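Local coordinates for protein glycoside hydrolase, GH17 family (Formosa sp. Hel1_33_131, PDB 6FCG) that probably hydrolyses internal beta-1,3-glucosidic bonds of laminarin, as a bacterial endo-laminarinase of glycoside hydrolase family 17, at residues I52-Y57 / E351-P356; G307-S312 / N368-F373. All blocks are in the same frame, centred on the assembly; numbering follows the deposited sequence.

Contact 1 of 2, residues I52-Y57 / E351-P356; sequences ISYGGY and EAFDEP
Ser53 and Ala352 are joined at the closure of the TIM barrel, where the end of strand 50-53 meets the chain that probably occupies the place of the eighth strand. The amide Ala352 N gives its hydrogen to Ser53 O at 3.1 Å, with an angle of 148° at the hydrogen. Around this bond the packing is close, direct and apolar. Ile52 CG1 lies 4.1 Å from Ala352 CB, and the same methyl group sits in the plane of the Tyr54 ring, at its edge, 4.0 Å from CD1. Farther along that edge Tyr54 CE1 comes within 3.8 Å of Phe353 CD2, the two side chains crossing obliquely. The hydroxyl of Tyr54 is held by Asp74 of helix 68-80.

By contrast the part around Gly55 is looser and polar, though buried: CA of Gly55 stands 7.0 Å from CA of Phe353, and a water bridges the backbones. It accepts from Gly55 N and, at 2.7 Å, from Phe353 N, and its geometry suits donation to Glu351 OE1. Glu351 reaches it with CG between its own N and carbonyl carbon (chi1 78°) and an extended chain beyond. The Glu355 carboxylate lies against Gly55, its OE1 3.4 Å from Gly55 CA, with Trp357 NE1 donating to its OE2. That same OE2 meets the edge of the Tyr57 ring 3.4 Å from CD2, carboxylate and ring being within 13° of coplanar.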
loop_
_atom_site.group_PDB
_atom_site.type_symbol
_atom_site.label_atom_id
_atom_site.label_comp_id
_atom_site.label_asym_id
_atom_site.label_seq_id
_atom_site.Cartn_x
_atom_site.Cartn_y
_atom_site.Cartn_z
ATOM N N ILE A 52 14.203 32.015 -24.414
ATOM C CA ILE A 52 14.397 30.697 -23.830
ATOM C C ILE A 52 15.218 30.811 -22.547
ATOM O O ILE A 52 16.095 31.665 -22.453
ATOM C CB ILE A 52 15.093 29.750 -24.845
ATOM C CG1 ILE A 52 14.917 28.281 -24.486
ATOM C CG2 ILE A 52 16.581 30.024 -24.984
ATOM C CD1 ILE A 52 14.476 27.430 -25.660
ATOM N N SER A 53 14.986 29.917 -21.591
ATOM C CA SER A 53 15.926 29.715 -20.484
ATOM C C SER A 53 17.073 28.787 -20.942
ATOM O O SER A 53 16.816 27.757 -21.620
ATOM C CB SER A 53 15.211 29.152 -19.258
ATOM O OG SER A 53 14.364 30.131 -18.691
ATOM N N TYR A 54 18.319 29.127 -20.596
ATOM C CA TYR A 54 19.482 28.379 -21.106
ATOM C C TYR A 54 20.560 28.048 -20.079
ATOM O O TYR A 54 20.975 28.876 -19.265
ATOM C CB TYR A 54 20.127 29.102 -22.297
ATOM C CG TYR A 54 21.418 28.454 -22.766
ATOM C CD1 TYR A 54 21.399 27.346 -23.576
ATOM C CD2 TYR A 54 22.659 28.913 -22.329
ATOM C CE1 TYR A 54 22.575 26.721 -23.979
ATOM C CE2 TYR A 54 23.837 28.301 -22.720
ATOM C CZ TYR A 54 23.786 27.202 -23.538
ATOM O OH TYR A 54 24.966 26.625 -23.933
ATOM N N GLY A 55 20.999 26.797 -20.151
ATOM C CA GLY A 55 22.215 26.343 -19.533
ATOM C C GLY A 55 22.873 25.376 -20.492
ATOM O O GLY A 55 22.194 24.593 -21.182
ATOM N N GLY A 56 24.201 25.350 -20.472
ATOM C CA GLY A 56 25.029 24.620 -21.434
ATOM C C GLY A 56 25.854 23.504 -20.819
ATOM O O GLY A 56 26.674 22.895 -21.491
ATOM N N TYR A 57 25.638 23.254 -19.541
ATOM C CA TYR A 57 26.306 22.189 -18.816
ATOM C C TYR A 57 25.888 20.863 -19.407
ATOM O O TYR A 57 24.708 20.666 -19.722
ATOM C CB TYR A 57 25.907 22.217 -17.347
ATOM C CG TYR A 57 26.381 23.423 -16.567
ATOM C CD1 TYR A 57 27.676 23.492 -16.059
ATOM C CD2 TYR A 57 25.531 24.495 -16.318
ATOM C CE1 TYR A 57 28.101 24.595 -15.314
ATOM C CE2 TYR A 57 25.953 25.595 -15.593
ATOM C CZ TYR A 57 27.233 25.643 -15.100
ATOM O OH TYR A 57 27.630 26.701 -14.343
ATOM N N GLU A 351 13.361 24.249 -20.933
ATOM C CA GLU A 351 14.647 24.931 -21.180
ATOM C C GLU A 351 15.194 24.486 -22.555
ATOM O O GLU A 351 14.597 23.628 -23.216
ATOM C CB GLU A 351 15.660 24.741 -20.023
ATOM C CG GLU A 351 16.383 23.414 -19.955
ATOM C CD GLU A 351 17.442 23.259 -18.890
ATOM O OE1 GLU A 351 18.486 23.943 -18.887
ATOM O OE2 GLU A 351 17.206 22.349 -18.080
ATOM N N ALA A 352 16.312 25.047 -22.984
ATOM C CA ALA A 352 16.875 24.673 -24.284
ATOM C C ALA A 352 17.325 23.217 -24.331
ATOM O O ALA A 352 16.830 22.444 -25.163
ATOM C CB ALA A 352 18.019 25.586 -24.672
ATOM N N PHE A 353 18.228 22.856 -23.427
ATOM C CA PHE A 353 18.837 21.509 -23.373
ATOM C C PHE A 353 18.642 20.855 -22.002
ATOM O O PHE A 353 18.728 21.491 -20.979
ATOM C CB PHE A 353 20.347 21.586 -23.656
ATOM C CG PHE A 353 20.702 22.156 -25.012
ATOM C CD1 PHE A 353 20.835 21.329 -26.113
ATOM C CD2 PHE A 353 20.878 23.521 -25.185
ATOM C CE1 PHE A 353 21.126 21.839 -27.352
ATOM C CE2 PHE A 353 21.181 24.046 -26.442
ATOM C CZ PHE A 353 21.301 23.209 -27.522
ATOM N N ASP A 354 18.400 19.556 -21.992
ATOM C CA ASP A 354 18.436 18.768 -20.756
ATOM C C ASP A 354 19.751 19.040 -20.043
ATOM O O ASP A 354 20.817 19.091 -20.658
ATOM C CB ASP A 354 18.360 17.253 -21.035
ATOM C CG ASP A 354 16.992 16.796 -21.463
ATOM O OD1 ASP A 354 16.020 17.556 -21.344
ATOM O OD2 ASP A 354 16.896 15.659 -21.962
ATOM N N GLU A 355 19.646 19.202 -18.736
ATOM C CA GLU A 355 20.780 19.488 -17.884
ATOM C C GLU A 355 20.807 18.454 -16.765
ATOM O O GLU A 355 20.080 18.574 -15.786
ATOM C CB GLU A 355 20.658 20.907 -17.337
ATOM C CG GLU A 355 20.928 21.982 -18.405
ATOM C CD GLU A 355 21.381 23.304 -17.815
ATOM O OE1 GLU A 355 20.522 24.181 -17.491
ATOM O OE2 GLU A 355 22.588 23.455 -17.599
ATOM N N PRO A 356 21.656 17.430 -16.922
ATOM C CA PRO A 356 21.646 16.328 -15.964
ATOM C C PRO A 356 22.313 16.564 -14.593
ATOM O O PRO A 356 22.328 15.654 -13.777
ATOM C CB PRO A 356 22.338 15.201 -16.720
ATOM C CG PRO A 356 23.233 15.872 -17.681
ATOM C CD PRO A 356 22.798 17.313 -17.856
HETATM O O HOH W 1 19.428 24.579 -21.691
#

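Contact 2 of 2, residues G307-S312 / N368-F373; sequences GWASFS and NHFGLF
His369 and Ser310 are joined by a backbone hydrogen bond: Ser310 N donates to His369 O over 3.0 Å, nearly straight at 170°, although the donor is tilted from the carbonyl plane. The same oxygen also receives a CA-H...O contact from Ala309 CA at 3.5 Å, so one carbonyl engages two consecutive residues. Ser310 OG is hydrogen-bonded to Lys380 NZ.

CH-pi contacts make up the second group. Ala309 CB is centred over one face of the Phe370 ring, 3.8 Å from the centroid. Phe311 CB rests over one face of the His369 imidazole, 3.9 Å from its centroid and displaced toward the rim.

Van der Waals packing adds Gly307 C, which approaches the edge of the Phe370 ring in its plane, 3.8 Å from CE1. Phe370 thus packs its face and its rim against one run of chain. Both segments are loops at the C-terminal end of the barrel, the catalytic face in this fold; residues 307-312 follow the seventh strand, 301-305.

At the exposed Phe311 the contact is aromatic. With CG turned anti to the Phe311 backbone N (chi1 -172°), the phenyl ring runs alongside the histidine and points its edge at the imidazole face, in a T-shaped pair with planes at 62° and centroids 5.5 Å apart. His369 NE2 is hydrogen-bonded to Ser363 O.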
loop_
_atom_site.group_PDB
_atom_site.type_symbol
_atom_site.label_atom_id
_atom_site.label_comp_id
_atom_site.label_asym_id
_atom_site.label_seq_id
_atom_site.Cartn_x
_atom_site.Cartn_y
_atom_site.Cartn_z
ATOM N N GLY A 307 7.690 25.421 -18.063
ATOM C CA GLY A 307 8.184 24.252 -18.764
ATOM C C GLY A 307 7.454 22.975 -18.399
ATOM O O GLY A 307 6.717 22.926 -17.433
ATOM N N TRP A 308 7.665 21.940 -19.200
ATOM C CA TRP A 308 6.991 20.657 -19.037
ATOM C C TRP A 308 7.956 19.522 -19.418
ATOM O O TRP A 308 8.276 19.350 -20.578
ATOM C CB TRP A 308 5.757 20.649 -19.939
ATOM C CG TRP A 308 4.775 19.613 -19.646
ATOM C CD1 TRP A 308 4.888 18.270 -19.914
ATOM C CD2 TRP A 308 3.503 19.795 -19.049
ATOM N NE1 TRP A 308 3.759 17.612 -19.514
ATOM C CE2 TRP A 308 2.895 18.521 -18.963
ATOM C CE3 TRP A 308 2.815 20.900 -18.565
ATOM C CZ2 TRP A 308 1.632 18.329 -18.429
ATOM C CZ3 TRP A 308 1.563 20.716 -18.024
ATOM C CH2 TRP A 308 0.980 19.436 -17.963
ATOM N N ALA A 309 8.418 18.763 -18.429
ATOM C CA ALA A 309 9.458 17.783 -18.651
ATOM C C ALA A 309 8.999 16.593 -19.463
ATOM O O ALA A 309 7.809 16.223 -19.448
ATOM C CB ALA A 309 10.026 17.345 -17.329
ATOM N N SER A 310 9.927 15.995 -20.195
ATOM C CA SER A 310 9.638 14.857 -21.063
ATOM C C SER A 310 9.771 13.515 -20.354
ATOM O O SER A 310 9.434 12.483 -20.940
ATOM C CB SER A 310 10.555 14.857 -22.277
ATOM O OG SER A 310 11.913 14.672 -21.911
ATOM N N PHE A 311 10.245 13.509 -19.111
ATOM C CA PHE A 311 10.351 12.270 -18.364
ATOM C C PHE A 311 10.344 12.523 -16.864
ATOM O O PHE A 311 10.871 13.526 -16.420
ATOM C CB PHE A 311 11.633 11.510 -18.763
ATOM C CG PHE A 311 11.720 10.146 -18.186
ATOM C CD1 PHE A 311 11.119 9.075 -18.823
ATOM C CD2 PHE A 311 12.350 9.926 -16.974
ATOM C CE1 PHE A 311 11.160 7.793 -18.270
ATOM C CE2 PHE A 311 12.403 8.642 -16.413
ATOM C CZ PHE A 311 11.805 7.575 -17.068
ATOM N N SER A 312 9.751 11.599 -16.092
ATOM C CA SER A 312 9.815 11.635 -14.624
ATOM C C SER A 312 9.661 10.248 -14.038
ATOM O O SER A 312 8.723 9.533 -14.376
ATOM C CB SER A 312 8.695 12.499 -14.022
ATOM O OG SER A 312 8.732 12.466 -12.583
ATOM N N ASN A 368 16.083 16.874 -14.802
ATOM C CA ASN A 368 17.031 16.591 -15.870
ATOM C C ASN A 368 16.398 16.492 -17.253
ATOM O O ASN A 368 17.077 16.140 -18.195
ATOM C CB ASN A 368 17.789 15.267 -15.587
ATOM C CG ASN A 368 18.478 15.246 -14.220
ATOM O OD1 ASN A 368 19.090 16.242 -13.789
ATOM N ND2 ASN A 368 18.373 14.119 -13.517
ATOM N N HIS A 369 15.117 16.770 -17.402
ATOM C CA HIS A 369 14.440 16.453 -18.659
ATOM C C HIS A 369 13.577 17.574 -19.187
ATOM O O HIS A 369 12.628 17.350 -19.960
ATOM C CB HIS A 369 13.644 15.141 -18.521
ATOM C CG HIS A 369 14.515 13.946 -18.287
ATOM N ND1 HIS A 369 15.227 13.330 -19.296
ATOM C CD2 HIS A 369 14.805 13.266 -17.154
ATOM C CE1 HIS A 369 15.911 12.315 -18.796
ATOM N NE2 HIS A 369 15.670 12.253 -17.499
ATOM N N PHE A 370 13.936 18.798 -18.839
ATOM C CA PHE A 370 13.156 19.944 -19.302
ATOM C C PHE A 370 13.546 20.492 -20.699
ATOM O O PHE A 370 12.883 21.385 -21.206
ATOM C CB PHE A 370 13.202 21.053 -18.265
ATOM C CG PHE A 370 12.226 20.869 -17.159
ATOM C CD1 PHE A 370 10.919 21.332 -17.298
ATOM C CD2 PHE A 370 12.610 20.267 -15.977
ATOM C CE1 PHE A 370 10.017 21.181 -16.282
ATOM C CE2 PHE A 370 11.702 20.113 -14.944
ATOM C CZ PHE A 370 10.413 20.573 -15.096
ATOM N N GLY A 371 14.594 19.943 -21.308
ATOM C CA GLY A 371 15.061 20.403 -22.589
ATOM C C GLY A 371 14.090 20.211 -23.725
ATOM O O GLY A 371 13.188 19.378 -23.651
ATOM N N LEU A 372 14.264 21.031 -24.768
ATOM C CA LEU A 372 13.711 20.744 -26.091
ATOM C C LEU A 372 14.626 19.751 -26.798
ATOM O O LEU A 372 14.196 19.013 -27.695
ATOM C CB LEU A 372 13.570 22.011 -26.901
ATOM C CG LEU A 372 12.781 23.137 -26.265
ATOM C CD1 LEU A 372 12.886 24.372 -27.137
ATOM C CD2 LEU A 372 11.329 22.770 -26.043
ATOM N N PHE A 373 15.896 19.744 -26.412
ATOM C CA PHE A 373 16.880 18.771 -26.903
ATOM C C PHE A 373 17.359 17.918 -25.744
ATOM O O PHE A 373 17.339 18.370 -24.574
ATOM C CB PHE A 373 18.139 19.471 -27.475
ATOM C CG PHE A 373 17.883 20.395 -28.625
ATOM C CD1 PHE A 373 17.578 21.721 -28.427
ATOM C CD2 PHE A 373 17.984 19.927 -29.937
ATOM C CE1 PHE A 373 17.342 22.553 -29.495
ATOM C CE2 PHE A 373 17.742 20.768 -31.012
ATOM C CZ PHE A 373 17.435 22.085 -30.788
#

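Contacts 1 and 2 adjoin, their centres about 10 Å apart, and sit at the same end of the barrel. Contact 1 is core: it closes the first strand against the chain that probably takes the eighth-strand place, and its polar centre is a bridging water and two buried glutamates. Contact 2 joins two loops and grades from buried Phe370 to exposed Phe311, relying mainly on CH-pi and aromatic packing. Each has one direct backbone hydrogen bond across its segments. Segments 351-356 and 368-373 are themselves connected: Glu351 N lies 2.9 Å from Phe370 O, and Asp354 OD1 lies 2.8 Å from Gly371 N, both probable hydrogen bonds. Lys380 serves both contacts, in a salt bridge with Asp354 and a hydrogen bond to Ser310 OG.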